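Local coordinates for BepC protein (Bartonella tribocorum, PDB 4WGJ) that probably transfers AMP from ATP to threonine or tyrosine side chains of target proteins through its Fic domain, the part held here with an ATP analogue, at residues His176-Ser181 and Asp210-Gln215; Lys115-Leu120 and Glu150-Phe155; Thr189-Glu194 and Gln202-Leu207. One frame throughout, in Å; residues are numbered along the deposited sequence. Where two conformers were deposited one is given.

Contact 1 (His176-Ser181 and Asp210-Gln215); sequences HTVDFS and DITHPQ. With GLY (glycine), chain E; EDO (1,2-ethanediol), chain C.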
loop_
_atom_site.group_PDB
_atom_site.type_symbol
_atom_site.label_atom_id
_atom_site.label_comp_id
_atom_site.label_asym_id
_atom_site.label_seq_id
_atom_site.Cartn_x
_atom_site.Cartn_y
_atom_site.Cartn_z
ATOM N N HIS A 176 10.735 -16.241 3.380
ATOM C CA HIS A 176 11.652 -15.396 2.617
ATOM C C HIS A 176 11.687 -13.997 3.193
ATOM O O HIS A 176 10.641 -13.392 3.409
ATOM C CB HIS A 176 11.235 -15.316 1.146
ATOM C CG HIS A 176 11.109 -16.649 0.486
ATOM N ND1 HIS A 176 12.179 -17.288 -0.105
ATOM C CD2 HIS A 176 10.045 -17.474 0.338
ATOM C CE1 HIS A 176 11.773 -18.441 -0.607
ATOM N NE2 HIS A 176 10.484 -18.578 -0.352
ATOM N N THR A 177 12.878 -13.466 3.436
ATOM C CA THR A 177 12.966 -12.087 3.884
ATOM C C THR A 177 12.840 -11.127 2.706
ATOM O O THR A 177 13.517 -11.268 1.683
ATOM C CB THR A 177 14.270 -11.822 4.638
ATOM O OG1 THR A 177 14.272 -12.601 5.835
ATOM C CG2 THR A 177 14.388 -10.346 5.005
ATOM N N VAL A 178 11.952 -10.152 2.869
ATOM C CA VAL A 178 11.716 -9.120 1.876
ATOM C C VAL A 178 12.173 -7.811 2.484
ATOM O O VAL A 178 11.598 -7.358 3.472
ATOM C CB VAL A 178 10.226 -9.043 1.493
ATOM C CG1 VAL A 178 9.982 -7.909 0.486
ATOM C CG2 VAL A 178 9.761 -10.387 0.951
ATOM N N ASP A 179 13.221 -7.216 1.926
ATOM C CA ASP A 179 13.888 -6.099 2.593
ATOM C C ASP A 179 13.993 -4.903 1.661
ATOM O O ASP A 179 14.745 -4.943 0.690
ATOM C CB ASP A 179 15.278 -6.543 3.081
ATOM C CG ASP A 179 16.107 -5.399 3.633
ATOM O OD1 ASP A 179 15.535 -4.367 4.033
ATOM O OD2 ASP A 179 17.344 -5.537 3.672
ATOM N N PHE A 180 13.228 -3.851 1.947
ATOM C CA PHE A 180 13.223 -2.667 1.098
ATOM C C PHE A 180 14.234 -1.592 1.522
ATOM O O PHE A 180 14.243 -0.506 0.933
ATOM C CB PHE A 180 11.825 -2.027 1.075
ATOM C CG PHE A 180 10.763 -2.873 0.413
ATOM C CD1 PHE A 180 10.575 -2.831 -0.964
ATOM C CD2 PHE A 180 9.931 -3.686 1.174
ATOM C CE1 PHE A 180 9.583 -3.592 -1.574
ATOM C CE2 PHE A 180 8.930 -4.455 0.568
ATOM C CZ PHE A 180 8.761 -4.410 -0.803
ATOM N N SER A 181 15.084 -1.889 2.511
ATOM C CA SER A 181 15.870 -0.826 3.139
ATOM C C SER A 181 16.797 -0.058 2.187
ATOM O O SER A 181 17.055 1.126 2.421
ATOM C CB SER A 181 16.688 -1.387 4.311
ATOM O OG SER A 181 17.642 -2.344 3.896
ATOM N N ASP A 210 15.984 -8.590 -6.215
ATOM C CA ASP A 210 17.040 -7.885 -5.495
ATOM C C ASP A 210 16.765 -7.770 -3.992
ATOM O O ASP A 210 17.708 -7.617 -3.206
ATOM C CB ASP A 210 17.248 -6.482 -6.081
ATOM C CG ASP A 210 17.856 -6.505 -7.482
ATOM O OD1 ASP A 210 18.545 -7.487 -7.827
ATOM O OD2 ASP A 210 17.657 -5.524 -8.232
ATOM N N ILE A 211 15.499 -7.848 -3.588
ATOM C CA ILE A 211 15.151 -7.600 -2.186
ATOM C C ILE A 211 14.750 -8.861 -1.420
ATOM O O ILE A 211 14.536 -8.804 -0.211
ATOM C CB ILE A 211 13.999 -6.576 -2.064
ATOM C CG1 ILE A 211 12.691 -7.173 -2.586
ATOM C CG2 ILE A 211 14.362 -5.268 -2.779
ATOM C CD1 ILE A 211 11.483 -6.243 -2.474
ATOM N N THR A 212 14.659 -9.990 -2.123
ATOM C CA THR A 212 14.260 -11.271 -1.521
ATOM C C THR A 212 15.484 -12.116 -1.141
ATOM O O THR A 212 16.372 -12.322 -1.968
ATOM C CB THR A 212 13.362 -12.066 -2.496
ATOM O OG1 THR A 212 12.125 -11.364 -2.676
ATOM C CG2 THR A 212 13.064 -13.469 -1.969
ATOM N N HIS A 213 15.530 -12.597 0.102
ATOM C CA HIS A 213 16.648 -13.397 0.590
ATOM C C HIS A 213 16.118 -14.572 1.421
ATOM O O HIS A 213 15.042 -14.475 2.009
ATOM C CB HIS A 213 17.601 -12.542 1.449
ATOM C CG HIS A 213 17.860 -11.170 0.904
ATOM N ND1 HIS A 213 18.937 -10.879 0.093
ATOM C CD2 HIS A 213 17.176 -10.009 1.051
ATOM C CE1 HIS A 213 18.903 -9.600 -0.241
ATOM N NE2 HIS A 213 17.847 -9.049 0.329
ATOM N N PRO A 214 16.880 -15.675 1.499
ATOM C CA PRO A 214 16.497 -16.724 2.453
ATOM C C PRO A 214 16.421 -16.176 3.871
ATOM O O PRO A 214 17.176 -15.272 4.220
ATOM C CB PRO A 214 17.625 -17.760 2.324
ATOM C CG PRO A 214 18.788 -16.993 1.769
ATOM C CD PRO A 214 18.168 -15.964 0.845
ATOM N N GLN A 215 15.494 -16.698 4.666
ATOM C CA GLN A 215 15.376 -16.297 6.060
ATOM C C GLN A 215 16.561 -16.790 6.878
ATOM O O GLN A 215 17.022 -17.918 6.698
ATOM C CB GLN A 215 14.084 -16.835 6.662
ATOM C CG GLN A 215 12.951 -15.847 6.661
ATOM C CD GLN A 215 11.701 -16.416 7.295
ATOM O OE1 GLN A 215 11.610 -17.620 7.550
ATOM N NE2 GLN A 215 10.735 -15.551 7.566
HETATM N N GLY E . 16.499 6.314 -0.385
HETATM C CA GLY E . 16.888 5.803 0.916
HETATM C C GLY E . 16.790 4.294 1.027
HETATM O O GLY E . 17.771 3.616 1.345
HETATM O OXT GLY E . 15.725 3.712 0.817
HETATM C C1 EDO C . 18.384 -5.348 0.023
HETATM O O1 EDO C . 17.398 -6.341 0.337
HETATM C C2 EDO C . 17.711 -4.176 -0.683
HETATM O O2 EDO C . 16.943 -3.422 0.264
HETATM O O HOH W 1 11.347 -12.674 7.003
#

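Contact 2 (Lys115-Leu120 and Glu150-Phe155); sequences KELKQL and EHAHPF. With ANP (phosphoaminophosphonic acid-adenylate ester), chain B.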
loop_
_atom_site.group_PDB
_atom_site.type_symbol
_atom_site.label_atom_id
_atom_site.label_comp_id
_atom_site.label_asym_id
_atom_site.label_seq_id
_atom_site.Cartn_x
_atom_site.Cartn_y
_atom_site.Cartn_z
ATOM N N LYS A 115 -13.086 -5.484 -6.228
ATOM C CA LYS A 115 -13.010 -6.623 -7.145
ATOM C C LYS A 115 -11.579 -7.113 -7.252
ATOM O O LYS A 115 -11.313 -8.320 -7.208
ATOM C CB LYS A 115 -13.547 -6.251 -8.529
ATOM N N GLU A 116 -10.656 -6.167 -7.362
ATOM C CA GLU A 116 -9.246 -6.499 -7.514
ATOM C C GLU A 116 -8.677 -7.097 -6.239
ATOM O O GLU A 116 -7.872 -8.034 -6.291
ATOM C CB GLU A 116 -8.451 -5.258 -7.939
ATOM C CG GLU A 116 -8.765 -4.858 -9.391
ATOM C CD GLU A 116 -7.937 -3.687 -9.898
ATOM O OE1 GLU A 116 -6.841 -3.414 -9.355
ATOM O OE2 GLU A 116 -8.393 -3.027 -10.861
ATOM N N LEU A 117 -9.090 -6.565 -5.094
ATOM C CA LEU A 117 -8.621 -7.124 -3.831
ATOM C C LEU A 117 -9.174 -8.536 -3.636
ATOM O O LEU A 117 -8.461 -9.428 -3.168
ATOM C CB LEU A 117 -9.004 -6.224 -2.655
ATOM C CG LEU A 117 -8.269 -4.881 -2.593
ATOM C CD1 LEU A 117 -8.821 -4.075 -1.444
ATOM C CD2 LEU A 117 -6.776 -5.078 -2.398
ATOM N N LYS A 118 -10.431 -8.751 -4.009
ATOM C CA LYS A 118 -11.017 -10.088 -3.914
ATOM C C LYS A 118 -10.269 -11.083 -4.809
ATOM O O LYS A 118 -10.044 -12.234 -4.430
ATOM C CB LYS A 118 -12.512 -10.057 -4.283
ATOM N N GLN A 119 -9.879 -10.637 -5.996
ATOM C CA GLN A 119 -9.177 -11.512 -6.932
ATOM C C GLN A 119 -7.789 -11.862 -6.389
ATOM O O GLN A 119 -7.320 -12.991 -6.537
ATOM C CB GLN A 119 -9.063 -10.855 -8.309
ATOM C CG GLN A 119 -8.289 -11.681 -9.331
ATOM C CD GLN A 119 -8.811 -13.109 -9.451
ATOM O OE1 GLN A 119 -10.012 -13.334 -9.626
ATOM N NE2 GLN A 119 -7.906 -14.082 -9.349
ATOM N N LEU A 120 -7.144 -10.892 -5.750
ATOM C CA LEU A 120 -5.843 -11.136 -5.129
ATOM C C LEU A 120 -5.989 -12.111 -3.959
ATOM O O LEU A 120 -5.148 -12.984 -3.765
ATOM C CB LEU A 120 -5.218 -9.826 -4.661
ATOM C CG LEU A 120 -3.883 -9.999 -3.929
ATOM C CD1 LEU A 120 -2.882 -10.751 -4.799
ATOM C CD2 LEU A 120 -3.327 -8.647 -3.513
ATOM N N GLU A 150 -0.531 -2.622 -5.904
ATOM C CA GLU A 150 -0.195 -1.268 -6.346
ATOM C C GLU A 150 -1.283 -0.745 -7.283
ATOM O O GLU A 150 -1.657 0.433 -7.218
ATOM C CB GLU A 150 1.184 -1.243 -7.029
ATOM C CG GLU A 150 2.360 -1.195 -6.042
ATOM C CD GLU A 150 2.423 0.109 -5.257
ATOM O OE1 GLU A 150 2.407 1.191 -5.888
ATOM O OE2 GLU A 150 2.478 0.058 -4.008
ATOM N N HIS A 151 -1.813 -1.608 -8.135
ATOM C CA HIS A 151 -2.855 -1.128 -9.056
ATOM C C HIS A 151 -4.150 -0.870 -8.282
ATOM O O HIS A 151 -4.866 0.086 -8.569
ATOM C CB HIS A 151 -3.120 -2.113 -10.193
ATOM C CG HIS A 151 -4.141 -1.620 -11.183
ATOM N ND1 HIS A 151 -5.487 -1.900 -11.073
ATOM C CD2 HIS A 151 -4.008 -0.847 -12.290
ATOM C CE1 HIS A 151 -6.139 -1.331 -12.075
ATOM N NE2 HIS A 151 -5.266 -0.685 -12.827
ATOM N N ALA A 152 -4.449 -1.721 -7.305
ATOM C CA ALA A 152 -5.667 -1.535 -6.509
ATOM C C ALA A 152 -5.646 -0.200 -5.749
ATOM O O ALA A 152 -6.655 0.517 -5.726
ATOM C CB ALA A 152 -5.857 -2.690 -5.538
ATOM N N HIS A 153 -4.502 0.119 -5.141
ATOM C CA HIS A 153 -4.263 1.434 -4.524
ATOM C C HIS A 153 -5.438 1.793 -3.625
ATOM O O HIS A 153 -6.091 2.814 -3.836
ATOM C CB HIS A 153 -4.071 2.487 -5.633
ATOM C CG HIS A 153 -3.488 3.796 -5.179
ATOM N ND1 HIS A 153 -2.130 4.003 -5.044
ATOM C CD2 HIS A 153 -4.077 4.987 -4.901
ATOM C CE1 HIS A 153 -1.909 5.257 -4.688
ATOM N NE2 HIS A 153 -3.074 5.874 -4.586
ATOM N N PRO A 154 -5.739 0.931 -2.638
ATOM C CA PRO A 154 -7.053 1.020 -1.987
ATOM C C PRO A 154 -7.258 2.220 -1.071
ATOM O O PRO A 154 -8.403 2.458 -0.683
ATOM C CB PRO A 154 -7.120 -0.268 -1.141
ATOM C CG PRO A 154 -6.068 -1.175 -1.714
ATOM C CD PRO A 154 -4.976 -0.234 -2.166
ATOM N N PHE A 155 -6.197 2.939 -0.708
ATOM C CA PHE A 155 -6.329 4.031 0.270
ATOM C C PHE A 155 -6.098 5.407 -0.347
ATOM O O PHE A 155 -5.479 5.535 -1.402
ATOM C CB PHE A 155 -5.355 3.814 1.442
ATOM C CG PHE A 155 -5.466 2.438 2.052
ATOM C CD1 PHE A 155 -6.470 2.156 2.968
ATOM C CD2 PHE A 155 -4.600 1.416 1.662
ATOM C CE1 PHE A 155 -6.606 0.883 3.503
ATOM C CE2 PHE A 155 -4.737 0.134 2.192
ATOM C CZ PHE A 155 -5.742 -0.123 3.112
HETATM P PG ANP B . 5.518 6.123 -0.550
HETATM O O1G ANP B . 6.249 5.817 0.812
HETATM O O2G ANP B . 6.410 7.037 -1.344
HETATM O O3G ANP B . 5.309 4.768 -1.318
HETATM P PB ANP B . 2.653 6.315 0.258
HETATM O O1B ANP B . 3.007 5.216 1.207
HETATM O O2B ANP B . 1.806 7.433 0.934
HETATM N N3B ANP B . 4.063 7.012 -0.349
HETATM P PA ANP B . 0.908 6.566 -1.931
HETATM O O1A ANP B . 1.462 7.926 -2.171
HETATM O O2A ANP B . -0.581 6.492 -1.618
HETATM O O3A ANP B . 1.747 5.715 -0.878
HETATM O "O5'" ANP B . 1.215 5.686 -3.217
HETATM C "C5'" ANP B . 2.575 5.635 -3.711
HETATM C "C4'" ANP B . 2.764 4.466 -4.646
HETATM O "O4'" ANP B . 2.312 4.829 -5.978
HETATM C "C3'" ANP B . 4.224 4.023 -4.791
HETATM O "O3'" ANP B . 4.366 2.605 -4.786
HETATM C "C2'" ANP B . 4.633 4.636 -6.133
HETATM O "O2'" ANP B . 5.703 3.940 -6.761
HETATM C "C1'" ANP B . 3.326 4.503 -6.909
HETATM N N9 ANP B . 3.246 5.396 -8.063
HETATM C C8 ANP B . 3.708 6.684 -8.147
HETATM N N7 ANP B . 3.525 7.243 -9.319
HETATM C C5 ANP B . 2.899 6.253 -10.062
HETATM C C6 ANP B . 2.439 6.209 -11.394
HETATM N N6 ANP B . 2.537 7.233 -12.245
HETATM N N1 ANP B . 1.864 5.063 -11.824
HETATM C C2 ANP B . 1.769 4.035 -10.978
HETATM N N3 ANP B . 2.166 3.959 -9.705
HETATM C C4 ANP B . 2.724 5.106 -9.305
#

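Contact 3 (Thr189-Glu194 and Gln202-Leu207); sequences TTACIE and QPMKDL. With ANP (phosphoaminophosphonic acid-adenylate ester), chain B.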
loop_
_atom_site.group_PDB
_atom_site.type_symbol
_atom_site.label_atom_id
_atom_site.label_comp_id
_atom_site.label_asym_id
_atom_site.label_seq_id
_atom_site.Cartn_x
_atom_site.Cartn_y
_atom_site.Cartn_z
ATOM N N THR A 189 9.626 3.837 -7.707
ATOM C CA THR A 189 8.735 4.568 -8.608
ATOM C C THR A 189 8.903 4.081 -10.047
ATOM O O THR A 189 7.918 3.800 -10.739
ATOM C CB THR A 189 8.988 6.080 -8.523
ATOM O OG1 THR A 189 8.584 6.536 -7.225
ATOM C CG2 THR A 189 8.175 6.816 -9.567
ATOM N N THR A 190 10.146 3.963 -10.492
ATOM C CA THR A 190 10.415 3.454 -11.837
ATOM C C THR A 190 9.772 2.068 -12.062
ATOM O O THR A 190 9.094 1.852 -13.071
ATOM C CB THR A 190 11.920 3.415 -12.098
ATOM O OG1 THR A 190 12.390 4.769 -12.199
ATOM C CG2 THR A 190 12.229 2.683 -13.400
ATOM N N ALA A 191 9.929 1.155 -11.108
ATOM C CA ALA A 191 9.335 -0.178 -11.231
ATOM C C ALA A 191 7.812 -0.112 -11.294
ATOM O O ALA A 191 7.184 -0.799 -12.105
ATOM C CB ALA A 191 9.775 -1.073 -10.071
ATOM N N CYS A 192 7.223 0.716 -10.436
ATOM C CA CYS A 192 5.768 0.851 -10.383
ATOM C C CYS A 192 5.201 1.449 -11.668
ATOM O O CYS A 192 4.205 0.954 -12.213
ATOM C CB CYS A 192 5.369 1.712 -9.190
ATOM S SG CYS A 192 5.574 0.836 -7.607
ATOM N N ILE A 193 5.843 2.512 -12.147
ATOM C CA ILE A 193 5.389 3.181 -13.365
ATOM C C ILE A 193 5.531 2.271 -14.587
ATOM O O ILE A 193 4.607 2.156 -15.400
ATOM C CB ILE A 193 6.162 4.497 -13.584
ATOM C CG1 ILE A 193 5.756 5.525 -12.524
ATOM C CG2 ILE A 193 5.925 5.050 -15.002
ATOM C CD1 ILE A 193 6.522 6.846 -12.629
ATOM N N GLU A 194 6.672 1.604 -14.725
ATOM C CA GLU A 194 6.857 0.712 -15.866
ATOM C C GLU A 194 5.780 -0.371 -15.897
ATOM O O GLU A 194 5.246 -0.697 -16.959
ATOM C CB GLU A 194 8.253 0.072 -15.847
ATOM C CG GLU A 194 9.359 1.031 -16.231
ATOM C CD GLU A 194 9.379 1.332 -17.729
ATOM O OE1 GLU A 194 8.934 0.481 -18.532
ATOM O OE2 GLU A 194 9.844 2.421 -18.102
ATOM N N GLN A 202 9.285 -6.130 -16.043
ATOM C CA GLN A 202 10.660 -6.563 -15.792
ATOM C C GLN A 202 11.359 -5.791 -14.662
ATOM O O GLN A 202 12.022 -6.415 -13.828
ATOM C CB GLN A 202 11.506 -6.491 -17.069
ATOM C CG GLN A 202 12.788 -7.301 -16.965
ATOM C CD GLN A 202 12.505 -8.759 -16.615
ATOM O OE1 GLN A 202 11.733 -9.434 -17.299
ATOM N NE2 GLN A 202 13.102 -9.238 -15.529
ATOM N N PRO A 203 11.230 -4.449 -14.618
ATOM C CA PRO A 203 11.863 -3.756 -13.492
ATOM C C PRO A 203 11.340 -4.226 -12.131
ATOM O O PRO A 203 12.127 -4.340 -11.179
ATOM C CB PRO A 203 11.496 -2.293 -13.738
ATOM C CG PRO A 203 11.404 -2.197 -15.226
ATOM C CD PRO A 203 10.750 -3.493 -15.636
ATOM N N MET A 204 10.045 -4.514 -12.040
ATOM C CA MET A 204 9.489 -4.972 -10.764
ATOM C C MET A 204 9.991 -6.381 -10.448
ATOM O O MET A 204 10.311 -6.689 -9.299
ATOM C CB MET A 204 7.958 -4.939 -10.785
ATOM C CG MET A 204 7.339 -5.178 -9.420
ATOM S SD MET A 204 7.646 -3.800 -8.306
ATOM C CE MET A 204 6.494 -2.585 -8.957
ATOM N N LYS A 205 10.043 -7.242 -11.459
ATOM C CA LYS A 205 10.605 -8.582 -11.284
ATOM C C LYS A 205 12.031 -8.500 -10.761
ATOM O O LYS A 205 12.407 -9.222 -9.826
ATOM C CB LYS A 205 10.572 -9.361 -12.599
ATOM C CG LYS A 205 9.168 -9.654 -13.100
ATOM C CD LYS A 205 8.450 -10.661 -12.223
ATOM C CE LYS A 205 7.055 -10.953 -12.771
ATOM N NZ LYS A 205 6.284 -11.818 -11.851
ATOM N N ASP A 206 12.823 -7.616 -11.364
ATOM C CA ASP A 206 14.206 -7.422 -10.947
ATOM C C ASP A 206 14.269 -6.924 -9.510
ATOM O O ASP A 206 15.114 -7.369 -8.730
ATOM C CB ASP A 206 14.929 -6.429 -11.871
ATOM C CG ASP A 206 15.148 -6.976 -13.275
ATOM O OD1 ASP A 206 14.946 -8.191 -13.499
ATOM O OD2 ASP A 206 15.551 -6.185 -14.155
ATOM N N LEU A 207 13.382 -5.991 -9.176
ATOM C CA LEU A 207 13.336 -5.423 -7.837
ATOM C C LEU A 207 13.110 -6.522 -6.805
ATOM O O LEU A 207 13.827 -6.618 -5.809
ATOM C CB LEU A 207 12.238 -4.361 -7.750
ATOM C CG LEU A 207 12.034 -3.676 -6.397
ATOM C CD1 LEU A 207 13.324 -3.042 -5.926
ATOM C CD2 LEU A 207 10.932 -2.626 -6.503
HETATM P PG ANP B . 5.518 6.123 -0.550
HETATM O O1G ANP B . 6.249 5.817 0.812
HETATM O O2G ANP B . 6.410 7.037 -1.344
HETATM O O3G ANP B . 5.309 4.768 -1.318
HETATM P PB ANP B . 2.653 6.315 0.258
HETATM O O1B ANP B . 3.007 5.216 1.207
HETATM O O2B ANP B . 1.806 7.433 0.934
HETATM N N3B ANP B . 4.063 7.012 -0.349
HETATM P PA ANP B . 0.908 6.566 -1.931
HETATM O O1A ANP B . 1.462 7.926 -2.171
HETATM O O2A ANP B . -0.581 6.492 -1.618
HETATM O O3A ANP B . 1.747 5.715 -0.878
HETATM O "O5'" ANP B . 1.215 5.686 -3.217
HETATM C "C5'" ANP B . 2.575 5.635 -3.711
HETATM C "C4'" ANP B . 2.764 4.466 -4.646
HETATM O "O4'" ANP B . 2.312 4.829 -5.978
HETATM C "C3'" ANP B . 4.224 4.023 -4.791
HETATM O "O3'" ANP B . 4.366 2.605 -4.786
HETATM C "C2'" ANP B . 4.633 4.636 -6.133
HETATM O "O2'" ANP B . 5.703 3.940 -6.761
HETATM C "C1'" ANP B . 3.326 4.503 -6.909
HETATM N N9 ANP B . 3.246 5.396 -8.063
HETATM C C8 ANP B . 3.708 6.684 -8.147
HETATM N N7 ANP B . 3.525 7.243 -9.319
HETATM C C5 ANP B . 2.899 6.253 -10.062
HETATM C C6 ANP B . 2.439 6.209 -11.394
HETATM N N6 ANP B . 2.537 7.233 -12.245
HETATM N N1 ANP B . 1.864 5.063 -11.824
HETATM C C2 ANP B . 1.769 4.035 -10.978
HETATM N N3 ANP B . 2.166 3.959 -9.705
HETATM C C4 ANP B . 2.724 5.106 -9.305
HETATM O O HOH W 2 8.052 -3.041 -13.580
#

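Contact 1 (His176-Ser181 and Asp210-Gln215)
The carbonyl oxygen of Thr177 is held by two successive residues of segment 210-215. The backbone N of His213 gives it a hydrogen bond of 2.9 Å, and the CA-H of Thr212 adds a weaker contact, CA to Thr177 O being 3.3 Å. Thr177 N repays His213 O over 2.8 Å, though this bond is rather bent (142°). These reciprocal bonds define an antiparallel hydrogen-bonded pair and join strand 176-178 to strand 212-214 as a two-stranded sheet. A further bond, Asp179 N to Ile211 O at 3.0 Å, carries the ladder to the last residue of helix 202-211.

Val178 and Thr212 share the face that packs on Phe138 of helix 135-152. Branched Val178 suits that apolar ground, while Thr212 turns its OG1 back to Phe208 O and leaves CG2 beside the CB of His176. Ile211 has its CG1 placed between the backbone N and carbonyl carbon (chi1 69°), which brings CD1 over one face of the Phe180 ring, 3.4 Å from CE1, and also against Val178 CG1.

Thr177 and His213 occupy the other, partly exposed face. His213 NE2 meets O1 of an ethanediol, probably from the crystallisation liquor, 2.7 Å away in the ring plane; both diol hydroxyls donate to Asp179 O. Asp179 OD1 accepts Ser181 N, in an Asx turn, and Ser181 OG from the same face of the carboxylate, consistent with bracing the turn into the glycine sites of Phe180 and Ser181. A water links Thr177 OG1 (3.2 Å) to Gln215 NE2, which donates to it (3.0 Å). Backbone amides thus pair between the strands, one face packs on Phe138, and the other, holding diol and water, is probably solvated.

Contact 2 (Lys115-Leu120 and Glu150-Phe155)
Glu116 and His151 meet end-on to ring edge: His151 ND1 donates to Glu116 OE1 over 2.7 Å in an almost straight bond (169°). The oxygen lies in the plane of the imidazole and is approached on the syn side of the carboxylate, whose plane is only 24° from that of the ring. Glutamate suits the site because its chain, extended beyond CG, spans the gap between two helices. On the histidine, CG anti to the backbone N (chi1 -178°) swings the ring to the Glu116 side, and chi2 then turns the ND1 edge to the carboxylate. The nearby negative charge would be expected to make the ring a somewhat stronger base.

Beside this polar link, Leu117 spreads its two methyls over small, compact partners. CD2 rests 4.1 Å from the CB of Ala152, and CD1 lies 4.0 Å from Pro154 CG. Alanine lets the backbones come close, the CA atoms of Glu116 and Ala152 being 6.2 Å apart. Leu117 also touches Ala59 of helix 59-70, and Pro154 reaches Leu62 of the same helix.

Helix 111-126 thereby packs against the C-terminal end of helix 135-152, just where the Fic signature begins with His153, Pro154 and Phe155 and runs on through Gly158 into the first turn of helix 159-174, with Asn159 and Gly160. His153 leaves the helix with positive phi, and the chain turns away there.

Farther out, Glu150, one residue before His151, accepts a hydrogen bond of 2.7 Å at OE1 from O3' of the ATP analogue, and its OE2 is held by Asn163. His153 brings CE1 to 3.5 Å from O5' of the nucleotide, near the plane of its ring. Phe107 stacks on this ring, while Arg81 binds the His153 carbonyl oxygen.

Contact 3 (Thr189-Glu194 and Gln202-Leu207)
A single water is inserted between the backbones of two helices: it donates to Ala191 O at 2.8 Å and accepts from Met204 N at 2.9 Å. Met204 stands in the first turn of its helix, where an amide has no carbonyl of a preceding turn to bind, and the water supplies the missing acceptor.

Around this bridge the packing is apolar. The Met204 chain starts with CG anti to the backbone N (chi1 -170°) and then bends twice, curling its CE methyl back until it is 3.6 Å from Ala191 C and 3.8 Å from Cys192 SG. A flexible thioether is well suited to such a path. The Ala191 methyl sits among Met204, Pro203 and Leu207, with CB 4.1 Å from Leu207 CD2, a place that suits a small residue. Helices 185-198 and 202-211 are joined by a short turn into a helical hairpin, their segment axes 8.0 Å apart at an angle of 138°. Helix 185-198 walls the nucleotide pocket of the Fic domain, and helix 202-211 backs it.

Pro203, which suits a first helical turn because it has no N-H to satisfy, sets its CB against Ala191 CA and its CG 3.9 Å from Glu194 CB. The carboxylate of Glu194 turns to Asn200 in the connecting turn, and the same asparagine receives the N-H of Gln202. On the ligand side, Ile193 CG1 packs 3.6 Å from C6 of the adenine.

Contacts 2 and 3 face the same nucleotide, with centres about 18 Å apart, and touch each other where Glu150 OE1 packs 3.6 Å from Cys192 SG beside the ribose hydroxyls. Contact 2 brings the start of the Fic signature to the ligand, contact 3 the helix along its adenine. Contact 1 lies farther out: its centre is about 16 Å from that of contact 3 and about 23 Å from that of contact 2. It shares helix 202-211 with contact 3, and its strands bracket the helical hairpin in sequence. The side chain of Phe180 in contact 1 is about 4 Å from a bound glycine but about 9 Å from the nucleotide.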